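Long-range contacts in topoisomerase I-like protein (Leishmania donovani, PDB 2B9S), which probably relaxes supercoiled DNA as a type IB topoisomerase, nicking and resealing one strand, here in a heterodimer trapped with vanadate and nicked DNA: residues E182-N187 with W214-R219; N28-P33 with F155-P160; R178-D183 with A199-A204; I188-E193 with V206-T211. All coordinates share one frame; numbering follows the deposited sequence.

Contact 1. Residues E182-N187 with W214-R219; sequences EDITIN and WLAMWR. With nucleotides of chain A.
Asp183 reaches the strand 216-219 mainly through its carbonyl: O lies 3.5 Å from Trp218 CB, and one water donates to this O while accepting from Arg219 N. Its carboxylate is turned back to Gln180 N. Ile184, whose CG2 stands opposite the backbone N, sets that methyl 3.9 Å from Ala216 CB; its CG1 branch runs beside Trp218, and its CA-H points at Met217 O. Thr185 forms a hydrogen-bonded antiparallel pair with Met217, its N donating to Met217 O at 2.8 Å (165°) and its O receiving Met217 N at a more bent 140°. Thr185 OG1 touches the Met217 methyl CE, while CG2 approaches CH2 of Trp214. Ile186 pairs with Ala216 without backbone bonds, and its CD1 is 4.3 Å from Ala216 CB. Asn187 closes the ladder: its N meets Leu215 O from above the carbonyl plane, and its ND2 reaches Trp214 O at 3.1 Å, nearly in line with the C=O. Because CG of Asn187 is anti to the backbone N (chi1 -168°), the amide swings over one face of the Trp214 indole, with CB 3.5 Å from CZ3. Asn187 OD1 is held by Asp209 N and Gln207 NE2, fixing the amide's orientation. The far edge of the indole faces the DNA: NE1 lies 3.5 Å from O5' of DA7 of chain A, and Arg219 forms a salt bridge to another phosphate. This antiparallel pair forms the centre of a four-stranded mixed sheet in the DNA-binding region, with Trp214 and Arg219 at the DNA backbone.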
# COMPACT_ATOMS: atom_id res chain seq x y z
N GLU D 182 23.69 -10.50 -3.67
CA GLU D 182 23.38 -11.51 -4.68
C GLU D 182 21.89 -11.65 -4.98
O GLU D 182 21.51 -12.30 -5.96
CB GLU D 182 23.96 -12.87 -4.26
CG GLU D 182 25.50 -13.01 -4.43
CD GLU D 182 26.35 -12.22 -3.40
OE1 GLU D 182 25.87 -11.85 -2.31
OE2 GLU D 182 27.53 -11.99 -3.68
N ASP D 183 21.06 -11.07 -4.12
CA ASP D 183 19.60 -11.10 -4.28
C ASP D 183 19.09 -9.92 -5.11
O ASP D 183 17.99 -9.97 -5.66
CB ASP D 183 18.93 -11.10 -2.89
CG ASP D 183 19.31 -12.32 -2.05
OD1 ASP D 183 19.35 -13.43 -2.61
OD2 ASP D 183 19.55 -12.19 -0.83
N ILE D 184 19.91 -8.86 -5.19
CA ILE D 184 19.51 -7.55 -5.72
C ILE D 184 19.95 -7.32 -7.17
O ILE D 184 21.12 -7.48 -7.53
CB ILE D 184 20.01 -6.40 -4.81
CG1 ILE D 184 19.37 -6.54 -3.43
CG2 ILE D 184 19.69 -5.01 -5.40
CD1 ILE D 184 20.10 -5.82 -2.31
N THR D 185 18.96 -6.98 -8.00
CA THR D 185 19.18 -6.59 -9.40
C THR D 185 19.21 -5.07 -9.43
O THR D 185 18.31 -4.40 -8.90
CB THR D 185 18.06 -7.15 -10.33
OG1 THR D 185 18.06 -8.59 -10.25
CG2 THR D 185 18.27 -6.75 -11.79
N ILE D 186 20.27 -4.53 -10.02
CA ILE D 186 20.44 -3.09 -10.19
C ILE D 186 19.94 -2.68 -11.58
O ILE D 186 20.28 -3.31 -12.59
CB ILE D 186 21.93 -2.69 -9.97
CG1 ILE D 186 22.33 -2.90 -8.49
CG2 ILE D 186 22.19 -1.27 -10.43
CD1 ILE D 186 21.90 -1.81 -7.50
N ASN D 187 19.08 -1.67 -11.61
CA ASN D 187 18.66 -1.06 -12.87
C ASN D 187 19.23 0.35 -12.95
O ASN D 187 18.94 1.19 -12.09
CB ASN D 187 17.14 -1.00 -13.01
CG ASN D 187 16.69 -0.66 -14.42
OD1 ASN D 187 17.04 -1.34 -15.36
ND2 ASN D 187 15.92 0.40 -14.56
N TRP D 214 12.31 1.71 -11.69
CA TRP D 214 12.94 1.26 -10.45
C TRP D 214 14.45 1.20 -10.57
O TRP D 214 14.98 0.99 -11.67
CB TRP D 214 12.37 -0.10 -10.00
CG TRP D 214 12.38 -1.24 -11.00
CD1 TRP D 214 11.34 -1.64 -11.80
CD2 TRP D 214 13.43 -2.21 -11.21
NE1 TRP D 214 11.70 -2.76 -12.52
CE2 TRP D 214 12.97 -3.13 -12.16
CE3 TRP D 214 14.72 -2.38 -10.68
CZ2 TRP D 214 13.75 -4.19 -12.62
CZ3 TRP D 214 15.49 -3.43 -11.12
CH2 TRP D 214 15.01 -4.33 -12.07
N LEU D 215 15.13 1.38 -9.43
CA LEU D 215 16.60 1.43 -9.41
C LEU D 215 17.20 0.12 -8.93
O LEU D 215 18.37 -0.20 -9.22
CB LEU D 215 17.11 2.58 -8.52
CG LEU D 215 16.41 3.94 -8.57
CD1 LEU D 215 17.11 5.02 -7.68
CD2 LEU D 215 16.23 4.44 -9.99
N ALA D 216 16.42 -0.63 -8.17
CA ALA D 216 16.84 -1.93 -7.66
C ALA D 216 15.63 -2.80 -7.33
O ALA D 216 14.53 -2.27 -7.09
CB ALA D 216 17.78 -1.75 -6.44
N MET D 217 15.83 -4.12 -7.31
CA MET D 217 14.77 -5.10 -7.11
C MET D 217 15.35 -6.31 -6.41
O MET D 217 16.49 -6.70 -6.67
CB MET D 217 14.14 -5.51 -8.46
CG MET D 217 13.00 -6.55 -8.41
SD MET D 217 13.49 -8.31 -8.31
CE MET D 217 14.16 -8.61 -9.94
N TRP D 218 14.59 -6.89 -5.48
CA TRP D 218 14.91 -8.21 -4.95
C TRP D 218 13.63 -9.00 -4.75
O TRP D 218 12.52 -8.46 -4.79
CB TRP D 218 15.75 -8.15 -3.67
CG TRP D 218 15.00 -7.70 -2.49
CD1 TRP D 218 14.33 -8.48 -1.59
CD2 TRP D 218 14.82 -6.34 -2.05
NE1 TRP D 218 13.74 -7.71 -0.63
CE2 TRP D 218 14.02 -6.39 -0.88
CE3 TRP D 218 15.26 -5.09 -2.53
CZ2 TRP D 218 13.65 -5.23 -0.18
CZ3 TRP D 218 14.88 -3.93 -1.82
CH2 TRP D 218 14.07 -4.02 -0.66
N ARG D 219 13.78 -10.29 -4.59
CA ARG D 219 12.63 -11.15 -4.37
C ARG D 219 12.56 -11.50 -2.88
O ARG D 219 13.52 -12.02 -2.30
CB ARG D 219 12.76 -12.37 -5.28
CG ARG D 219 11.54 -13.24 -5.34
CD ARG D 219 11.68 -14.27 -6.45
NE ARG D 219 11.68 -13.64 -7.78
CZ ARG D 219 10.57 -13.39 -8.47
NH1 ARG D 219 9.38 -13.70 -7.95
NH2 ARG D 219 10.65 -12.83 -9.68
P DA A 7 9.79 -5.66 -13.74
OP1 DA A 7 10.63 -5.24 -14.88
OP2 DA A 7 10.37 -6.06 -12.45
O5' DA A 7 8.77 -4.49 -13.46
C5' DA A 7 7.89 -4.05 -14.47
C4' DA A 7 6.93 -3.03 -13.90
O4' DA A 7 5.83 -3.75 -13.28
C3' DA A 7 7.45 -2.07 -12.82
O3' DA A 7 6.70 -0.88 -12.97
C2' DA A 7 6.96 -2.68 -11.54
C1' DA A 7 5.58 -3.16 -12.03
N9 DA A 7 4.95 -4.13 -11.13
C8 DA A 7 5.60 -5.11 -10.45
N7 DA A 7 4.81 -5.82 -9.71
C5 DA A 7 3.57 -5.27 -9.89
C6 DA A 7 2.32 -5.61 -9.36
N6 DA A 7 2.16 -6.62 -8.49
N1 DA A 7 1.27 -4.87 -9.74
C2 DA A 7 1.47 -3.88 -10.62
N3 DA A 7 2.60 -3.46 -11.17
C4 DA A 7 3.63 -4.22 -10.77
O HOH W 1 16.06 -11.88 -5.23
O HOH W 2 16.04 -13.34 -3.13

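Contact 2. Residues N28-P33 with F155-P160; sequences NGVLFP and FRVEPP. With nucleotides of chain C.
Leu31 and Arg156 make a single backbone bridge between two irregular loops of the DNA-binding region, running roughly in the same direction. Two hydrogen bonds hold it: Leu31 N to Phe155 O at 2.8 Å, and Val157 N to Leu31 O at 2.9 Å, so Leu31 uses both its backbone polar groups. The CA-H of Arg156 also points at Leu31 O. Apolar contacts flank the bridge. On one flank Val157 CG2 fits against Val30 CB at 3.7 Å and meets the Phe32 ring obliquely; Val157 CG1 is anti to the backbone N (chi1 180°), which puts CG2 beside that N and turned to Val30. Pro33 lies across Val157 at about a right angle, CD to CB, and its CG touches Pro159. On the other flank Leu31 CB sits at the edge of the Phe155 ring, while the Leu31 side chain runs alongside that of Arg156, CD2 being 3.5 Å from NH1; helix 125-137 adjoins this side. The 155-160 loop also carries the DNA contact. Glu158, paired with Lys176 and Lys227, packs its carboxylate end against the sugar of DT12 of chain C, and Pro159 CD lies 3.3 Å from OP1 of the same nucleotide.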
# COMPACT_ATOMS: atom_id res chain seq x y z
N ASN D 28 23.51 5.50 -6.66
CA ASN D 28 24.51 4.81 -5.86
C ASN D 28 24.08 3.48 -5.22
O ASN D 28 24.76 3.00 -4.32
CB ASN D 28 25.00 5.76 -4.76
CG ASN D 28 25.71 6.98 -5.32
OD1 ASN D 28 26.58 6.85 -6.18
ND2 ASN D 28 25.34 8.15 -4.86
N GLY D 29 22.97 2.92 -5.68
CA GLY D 29 22.47 1.64 -5.16
C GLY D 29 21.75 1.77 -3.84
O GLY D 29 21.04 2.74 -3.60
N VAL D 30 21.99 0.82 -2.95
CA VAL D 30 21.16 0.64 -1.76
C VAL D 30 21.95 0.65 -0.46
O VAL D 30 23.12 0.27 -0.45
CB VAL D 30 20.33 -0.66 -1.86
CG1 VAL D 30 19.31 -0.55 -3.02
CG2 VAL D 30 21.24 -1.89 -2.04
N LEU D 31 21.31 1.08 0.62
CA LEU D 31 21.92 1.03 1.95
C LEU D 31 21.48 -0.25 2.68
O LEU D 31 20.30 -0.43 3.00
CB LEU D 31 21.61 2.31 2.76
CG LEU D 31 22.22 2.51 4.17
CD1 LEU D 31 23.73 2.29 4.22
CD2 LEU D 31 21.87 3.86 4.78
N PHE D 32 22.44 -1.15 2.91
CA PHE D 32 22.22 -2.41 3.62
C PHE D 32 22.25 -2.17 5.12
O PHE D 32 23.14 -1.47 5.61
CB PHE D 32 23.36 -3.39 3.29
CG PHE D 32 23.34 -3.92 1.89
CD1 PHE D 32 22.54 -5.01 1.56
CD2 PHE D 32 24.13 -3.34 0.90
CE1 PHE D 32 22.52 -5.52 0.25
CE2 PHE D 32 24.12 -3.84 -0.41
CZ PHE D 32 23.31 -4.93 -0.72
N PRO D 33 21.27 -2.74 5.87
CA PRO D 33 21.33 -2.61 7.34
C PRO D 33 22.62 -3.21 7.91
O PRO D 33 23.25 -4.05 7.25
CB PRO D 33 20.09 -3.40 7.81
CG PRO D 33 19.70 -4.25 6.67
CD PRO D 33 20.09 -3.52 5.44
N PHE D 155 15.59 3.49 -0.31
CA PHE D 155 16.97 3.03 -0.57
C PHE D 155 17.55 2.13 0.54
O PHE D 155 18.52 1.42 0.31
CB PHE D 155 17.91 4.22 -0.80
CG PHE D 155 17.94 5.19 0.34
CD1 PHE D 155 17.13 6.33 0.33
CD2 PHE D 155 18.76 4.96 1.45
CE1 PHE D 155 17.15 7.22 1.40
CE2 PHE D 155 18.79 5.83 2.52
CZ PHE D 155 17.99 6.97 2.51
N ARG D 156 16.97 2.19 1.74
CA ARG D 156 17.37 1.28 2.82
C ARG D 156 16.71 -0.08 2.67
O ARG D 156 15.49 -0.20 2.85
CB ARG D 156 16.99 1.84 4.19
CG ARG D 156 17.80 3.02 4.61
CD ARG D 156 17.50 3.34 6.05
NE ARG D 156 17.37 4.78 6.20
CZ ARG D 156 18.34 5.58 6.64
NH1 ARG D 156 19.52 5.07 7.01
NH2 ARG D 156 18.11 6.89 6.72
N VAL D 157 17.51 -1.09 2.35
CA VAL D 157 17.06 -2.47 2.22
C VAL D 157 16.38 -2.93 3.52
O VAL D 157 16.90 -2.69 4.63
CB VAL D 157 18.23 -3.42 1.87
CG1 VAL D 157 17.74 -4.87 1.74
CG2 VAL D 157 18.90 -2.99 0.60
N GLU D 158 15.22 -3.58 3.36
CA GLU D 158 14.42 -4.06 4.49
C GLU D 158 15.27 -4.97 5.34
O GLU D 158 15.87 -5.92 4.80
CB GLU D 158 13.19 -4.84 4.00
CG GLU D 158 12.20 -3.98 3.28
CD GLU D 158 10.97 -4.76 2.81
OE1 GLU D 158 10.68 -5.84 3.37
OE2 GLU D 158 10.31 -4.28 1.87
N PRO D 159 15.36 -4.68 6.66
CA PRO D 159 16.02 -5.63 7.53
C PRO D 159 15.20 -6.92 7.74
O PRO D 159 13.97 -6.91 7.58
CB PRO D 159 16.23 -4.84 8.84
CG PRO D 159 15.25 -3.72 8.80
CD PRO D 159 14.92 -3.46 7.37
N PRO D 160 15.88 -8.02 8.06
CA PRO D 160 15.20 -9.28 8.34
C PRO D 160 14.23 -9.17 9.54
O PRO D 160 14.42 -8.35 10.44
CB PRO D 160 16.33 -10.27 8.64
CG PRO D 160 17.60 -9.43 8.81
CD PRO D 160 17.36 -8.13 8.12
P DT C 12 11.05 -1.93 6.59
OP1 DT C 12 11.65 -2.98 7.42
OP2 DT C 12 11.83 -1.30 5.50
O5' DT C 12 9.71 -2.53 5.98
C5' DT C 12 8.74 -3.25 6.79
C4' DT C 12 7.50 -3.49 5.95
O4' DT C 12 6.90 -2.21 5.66
C3' DT C 12 7.67 -4.17 4.58
O3' DT C 12 6.53 -5.04 4.35
C2' DT C 12 7.60 -3.03 3.57
C1' DT C 12 6.52 -2.24 4.31
N1 DT C 12 6.18 -0.95 3.70
C2 DT C 12 4.89 -0.50 3.84
O2 DT C 12 4.04 -1.09 4.49
N3 DT C 12 4.65 0.67 3.18
C4 DT C 12 5.54 1.40 2.41
O4 DT C 12 5.23 2.43 1.85
C5 DT C 12 6.86 0.86 2.30
C7 DT C 12 7.96 1.61 1.60
C6 DT C 12 7.11 -0.28 2.93

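Contact 3. Residues R178-D183 with A199-A204; sequences RVQPED and AGHKWA
A surface contact, whose two hydrogen bonds both end on one carboxylate, joins the turn before strand 185-187 to the loop leading into strand 205-207. Glu182 grips two successive residues: OE1 accepts from His201 ND1 at 3.1 Å and OE2 from Lys202 N at 2.8 Å, the latter bond nearly straight at 169°. The imidazole N-H comes to the syn side of OE1, close to the carboxylate plane, whereas the backbone N-H meets OE2 from above it. A bend at chi2 (73°) curls the Glu182 chain back to place both oxygens there, although its CB points away. The carboxylate and imidazole planes stand 56° apart, and two bonds should fix the carboxylate's rotation. Next to it in sequence, Pro181 packs obliquely on His201, CG to CB 3.5 Å, and reaches Trp203 CE3 with its own CB. Pro181 O accepts a CA-H contact from Trp203 and lies near the edge of its indole. Gln180 NE2 comes 3.8 Å from His201 CE1, the amide and ring planes being nearly parallel. Ala204 CB closes the far end against Glu182 O. The turn round the 3-10 segment 181-183 is closed by the backbone bond from Asp183 N to Gln180 O. On the inner side Phe32 packs on Pro181, and Trp203, its NE1 bonded to Pro195 O, lies on Ile186 of strand 185-187; Ala204 continues directly into strand 205-207, the parallel neighbour of that strand.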
# COMPACT_ATOMS: atom_id res chain seq x y z
N ARG D 178 17.47 -12.00 5.62
CA ARG D 178 18.39 -10.93 5.22
C ARG D 178 18.64 -10.96 3.72
O ARG D 178 19.01 -11.99 3.17
CB ARG D 178 19.73 -11.04 5.97
CG ARG D 178 20.61 -9.79 5.83
CD ARG D 178 21.82 -9.83 6.75
NE ARG D 178 21.47 -9.73 8.17
CZ ARG D 178 21.39 -8.62 8.90
NH1 ARG D 178 21.62 -7.42 8.37
NH2 ARG D 178 21.08 -8.70 10.17
N VAL D 179 18.42 -9.81 3.08
CA VAL D 179 18.73 -9.60 1.67
C VAL D 179 20.26 -9.42 1.46
O VAL D 179 20.88 -8.54 2.06
CB VAL D 179 17.96 -8.38 1.11
CG1 VAL D 179 18.16 -8.25 -0.41
CG2 VAL D 179 16.48 -8.48 1.47
N GLN D 180 20.84 -10.27 0.62
CA GLN D 180 22.26 -10.15 0.22
C GLN D 180 22.41 -9.38 -1.11
O GLN D 180 21.45 -9.29 -1.89
CB GLN D 180 22.91 -11.54 0.11
CG GLN D 180 23.04 -12.33 1.46
CD GLN D 180 23.86 -11.63 2.57
OE1 GLN D 180 23.67 -11.91 3.76
NE2 GLN D 180 24.75 -10.72 2.19
N PRO D 181 23.60 -8.80 -1.38
CA PRO D 181 23.85 -8.24 -2.70
C PRO D 181 23.48 -9.19 -3.86
O PRO D 181 22.98 -8.73 -4.89
CB PRO D 181 25.34 -7.95 -2.68
CG PRO D 181 25.67 -7.75 -1.24
CD PRO D 181 24.77 -8.63 -0.47
N GLU D 182 23.69 -10.50 -3.67
CA GLU D 182 23.38 -11.51 -4.68
C GLU D 182 21.89 -11.65 -4.98
O GLU D 182 21.51 -12.30 -5.96
CB GLU D 182 23.96 -12.87 -4.26
CG GLU D 182 25.50 -13.01 -4.43
CD GLU D 182 26.35 -12.22 -3.40
OE1 GLU D 182 25.87 -11.85 -2.31
OE2 GLU D 182 27.53 -11.99 -3.68
N ASP D 183 21.06 -11.07 -4.12
CA ASP D 183 19.60 -11.10 -4.28
C ASP D 183 19.09 -9.92 -5.11
O ASP D 183 17.99 -9.97 -5.66
CB ASP D 183 18.93 -11.10 -2.89
CG ASP D 183 19.31 -12.32 -2.05
OD1 ASP D 183 19.35 -13.43 -2.61
OD2 ASP D 183 19.55 -12.19 -0.83
N ALA D 199 32.33 -5.43 -0.27
CA ALA D 199 33.54 -6.19 -0.50
C ALA D 199 33.26 -7.69 -0.37
O ALA D 199 32.71 -8.16 0.65
CB ALA D 199 34.64 -5.73 0.47
N GLY D 200 33.59 -8.44 -1.42
CA GLY D 200 33.43 -9.89 -1.41
C GLY D 200 32.09 -10.38 -1.93
O GLY D 200 31.89 -11.59 -2.07
N HIS D 201 31.19 -9.45 -2.24
CA HIS D 201 29.87 -9.83 -2.77
C HIS D 201 29.70 -9.28 -4.18
O HIS D 201 30.50 -8.44 -4.61
CB HIS D 201 28.76 -9.34 -1.83
CG HIS D 201 28.75 -10.02 -0.50
ND1 HIS D 201 28.06 -11.19 -0.26
CD2 HIS D 201 29.37 -9.71 0.67
CE1 HIS D 201 28.25 -11.56 0.99
NE2 HIS D 201 29.05 -10.69 1.58
N LYS D 202 28.69 -9.77 -4.90
CA LYS D 202 28.30 -9.21 -6.19
C LYS D 202 26.77 -9.00 -6.25
O LYS D 202 26.05 -9.53 -5.42
CB LYS D 202 28.74 -10.13 -7.34
CG LYS D 202 28.74 -11.58 -6.95
CD LYS D 202 28.30 -12.54 -8.05
CE LYS D 202 27.79 -13.83 -7.39
NZ LYS D 202 27.59 -14.96 -8.33
N TRP D 203 26.31 -8.21 -7.21
CA TRP D 203 24.89 -8.05 -7.49
C TRP D 203 24.35 -9.30 -8.20
O TRP D 203 25.12 -10.09 -8.74
CB TRP D 203 24.66 -6.81 -8.38
CG TRP D 203 25.11 -5.50 -7.79
CD1 TRP D 203 26.01 -4.63 -8.34
CD2 TRP D 203 24.69 -4.91 -6.55
NE1 TRP D 203 26.17 -3.53 -7.52
CE2 TRP D 203 25.37 -3.68 -6.41
CE3 TRP D 203 23.78 -5.29 -5.54
CZ2 TRP D 203 25.19 -2.83 -5.32
CZ3 TRP D 203 23.61 -4.46 -4.45
CH2 TRP D 203 24.30 -3.23 -4.35
N ALA D 204 23.02 -9.49 -8.18
CA ALA D 204 22.39 -10.58 -8.94
C ALA D 204 22.64 -10.37 -10.43
O ALA D 204 22.95 -11.30 -11.17
CB ALA D 204 20.88 -10.64 -8.68

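Contact 4. Residues I188-E193 with V206-T211; sequences IGETAE and VQHDHT
Ile188 and His208 are joined through one carbonyl and one ring nitrogen, among three hydrogen bonds of different kinds. Ile188 N gives a backbone bond to Gln207 O at 3.0 Å. Ile188 O receives His208 ND1 at 2.9 Å; the oxygen lies close to the imidazole plane, but the ring nitrogen stands above the carbonyl plane, and the CA-H of His208 also points at this oxygen. The third bond is between side chains: His210 NE2 donates to Glu190 OE2 at 2.6 Å, with a bent angle of 135°. Here the imidazole nitrogen comes from above the carboxylate plane, and the two planes are 65° apart. A turn at chi2 (82°) carries the Glu190 carboxylate across to His210. ND1 of His210 is hydrogen-bonded to Trp22 O, and its ring stacks on that of Trp22, so both nitrogens are engaged.

The backbone bond at Ile188 prolongs the parallel pairing of strands 185-187 and 205-207, just where the two segments leave the sheet. Beyond it segment 188-193 folds into a type I beta turn, Gly189 to Ala192, and segment 206-211 into an Asx turn in which Asp209 OD1 accepts from Thr211 N.

Nonpolar contacts fill in between these bonds. The beta turn lays Glu190 over one face of the His208 ring, a CH-pi contact with CA 3.9 Å from the centroid, and Glu190 CG rests 3.9 Å from His208 CB. Ile188 CG2, in the crowded position between backbone N and carbonyl carbon, meets Val206 CG1 at 4.0 Å, the two side chains lying alongside one another.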
# COMPACT_ATOMS: atom_id res chain seq x y z
N ILE D 188 20.04 0.58 -13.98
CA ILE D 188 20.81 1.81 -14.14
C ILE D 188 21.09 2.11 -15.64
O ILE D 188 20.89 1.24 -16.49
CB ILE D 188 22.12 1.71 -13.31
CG1 ILE D 188 22.65 3.10 -12.92
CG2 ILE D 188 23.13 0.74 -13.95
CD1 ILE D 188 23.68 3.09 -11.86
N GLY D 189 21.55 3.33 -15.96
CA GLY D 189 21.93 3.68 -17.34
C GLY D 189 23.17 2.97 -17.83
O GLY D 189 24.11 2.76 -17.06
N GLU D 190 23.19 2.60 -19.11
CA GLU D 190 24.35 1.96 -19.76
C GLU D 190 25.70 2.67 -19.54
O GLU D 190 26.74 2.04 -19.48
CB GLU D 190 24.17 1.86 -21.29
CG GLU D 190 22.80 1.50 -21.80
CD GLU D 190 21.87 2.69 -21.84
OE1 GLU D 190 21.85 3.43 -22.86
OE2 GLU D 190 21.15 2.86 -20.85
N THR D 191 25.67 4.00 -19.45
CA THR D 191 26.89 4.79 -19.38
C THR D 191 27.17 5.28 -17.96
O THR D 191 28.16 5.98 -17.75
CB THR D 191 26.85 6.04 -20.34
OG1 THR D 191 25.87 6.99 -19.89
CG2 THR D 191 26.53 5.64 -21.77
N ALA D 192 26.32 4.91 -17.01
CA ALA D 192 26.49 5.37 -15.62
C ALA D 192 27.57 4.58 -14.89
O ALA D 192 27.90 3.45 -15.27
CB ALA D 192 25.18 5.32 -14.85
N GLU D 193 28.12 5.19 -13.85
CA GLU D 193 28.92 4.46 -12.88
C GLU D 193 28.05 3.45 -12.09
O GLU D 193 27.04 3.84 -11.48
CB GLU D 193 29.58 5.45 -11.94
CG GLU D 193 30.90 4.99 -11.41
CD GLU D 193 31.57 6.06 -10.58
OE1 GLU D 193 31.56 7.24 -11.01
OE2 GLU D 193 32.10 5.72 -9.48
N VAL D 206 23.04 -6.63 -13.36
CA VAL D 206 23.00 -5.19 -13.62
C VAL D 206 22.36 -5.08 -15.00
O VAL D 206 22.78 -5.73 -15.94
CB VAL D 206 24.41 -4.52 -13.58
CG1 VAL D 206 24.35 -3.04 -13.87
CG2 VAL D 206 25.08 -4.74 -12.21
N GLN D 207 21.27 -4.34 -15.08
CA GLN D 207 20.54 -4.17 -16.32
C GLN D 207 20.33 -2.67 -16.57
O GLN D 207 20.64 -1.81 -15.71
CB GLN D 207 19.20 -4.92 -16.28
CG GLN D 207 18.26 -4.45 -15.15
CD GLN D 207 16.89 -5.06 -15.23
OE1 GLN D 207 16.75 -6.28 -15.15
NE2 GLN D 207 15.86 -4.23 -15.40
N HIS D 208 19.81 -2.37 -17.76
CA HIS D 208 19.70 -1.01 -18.26
C HIS D 208 18.38 -0.89 -18.97
O HIS D 208 18.34 -0.59 -20.17
CB HIS D 208 20.86 -0.71 -19.24
CG HIS D 208 22.20 -1.13 -18.72
ND1 HIS D 208 22.81 -0.52 -17.65
CD2 HIS D 208 23.02 -2.14 -19.09
CE1 HIS D 208 23.95 -1.13 -17.39
NE2 HIS D 208 24.11 -2.11 -18.26
N ASP D 209 17.29 -1.10 -18.21
CA ASP D 209 15.93 -1.12 -18.78
C ASP D 209 15.30 0.28 -18.68
O ASP D 209 14.94 0.75 -17.59
CB ASP D 209 15.08 -2.21 -18.08
CG ASP D 209 13.71 -2.45 -18.76
OD1 ASP D 209 13.37 -1.77 -19.76
OD2 ASP D 209 12.95 -3.33 -18.29
N HIS D 210 15.20 0.94 -19.83
CA HIS D 210 14.66 2.32 -19.95
C HIS D 210 13.13 2.35 -19.87
O HIS D 210 12.52 3.42 -19.85
CB HIS D 210 15.10 2.98 -21.27
CG HIS D 210 16.57 3.28 -21.37
ND1 HIS D 210 17.08 4.56 -21.27
CD2 HIS D 210 17.63 2.48 -21.63
CE1 HIS D 210 18.39 4.53 -21.44
NE2 HIS D 210 18.75 3.27 -21.66
N THR D 211 12.50 1.17 -19.86
CA THR D 211 11.04 1.04 -19.85
C THR D 211 10.47 0.85 -18.44
O THR D 211 9.25 0.73 -18.28
CB THR D 211 10.55 -0.13 -20.75
OG1 THR D 211 11.06 -1.38 -20.24
CG2 THR D 211 10.99 0.05 -22.21

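Contact 1 is the buried one, contact 3 lies at the surface, and contacts 2 and 4 are partly buried. Contacts 1, 3 and 4 gather round strand 185-187: contact 1 pairs it with strand 216-219, while contacts 3 and 4 join the chain before and after it to the two ends of strand 205-207. Contact 2 supplies loops that pack on this sheet, Phe32 and Val30 against Ile184, and Phe32 also against Pro181 and Trp203. Chemistry follows place: backbone ladder and apolar side chains in contact 1, a single bridge with prolines and valines in contact 2, histidine-carboxylate bonds in contacts 3 and 4. Contacts 1 and 2 both touch DNA.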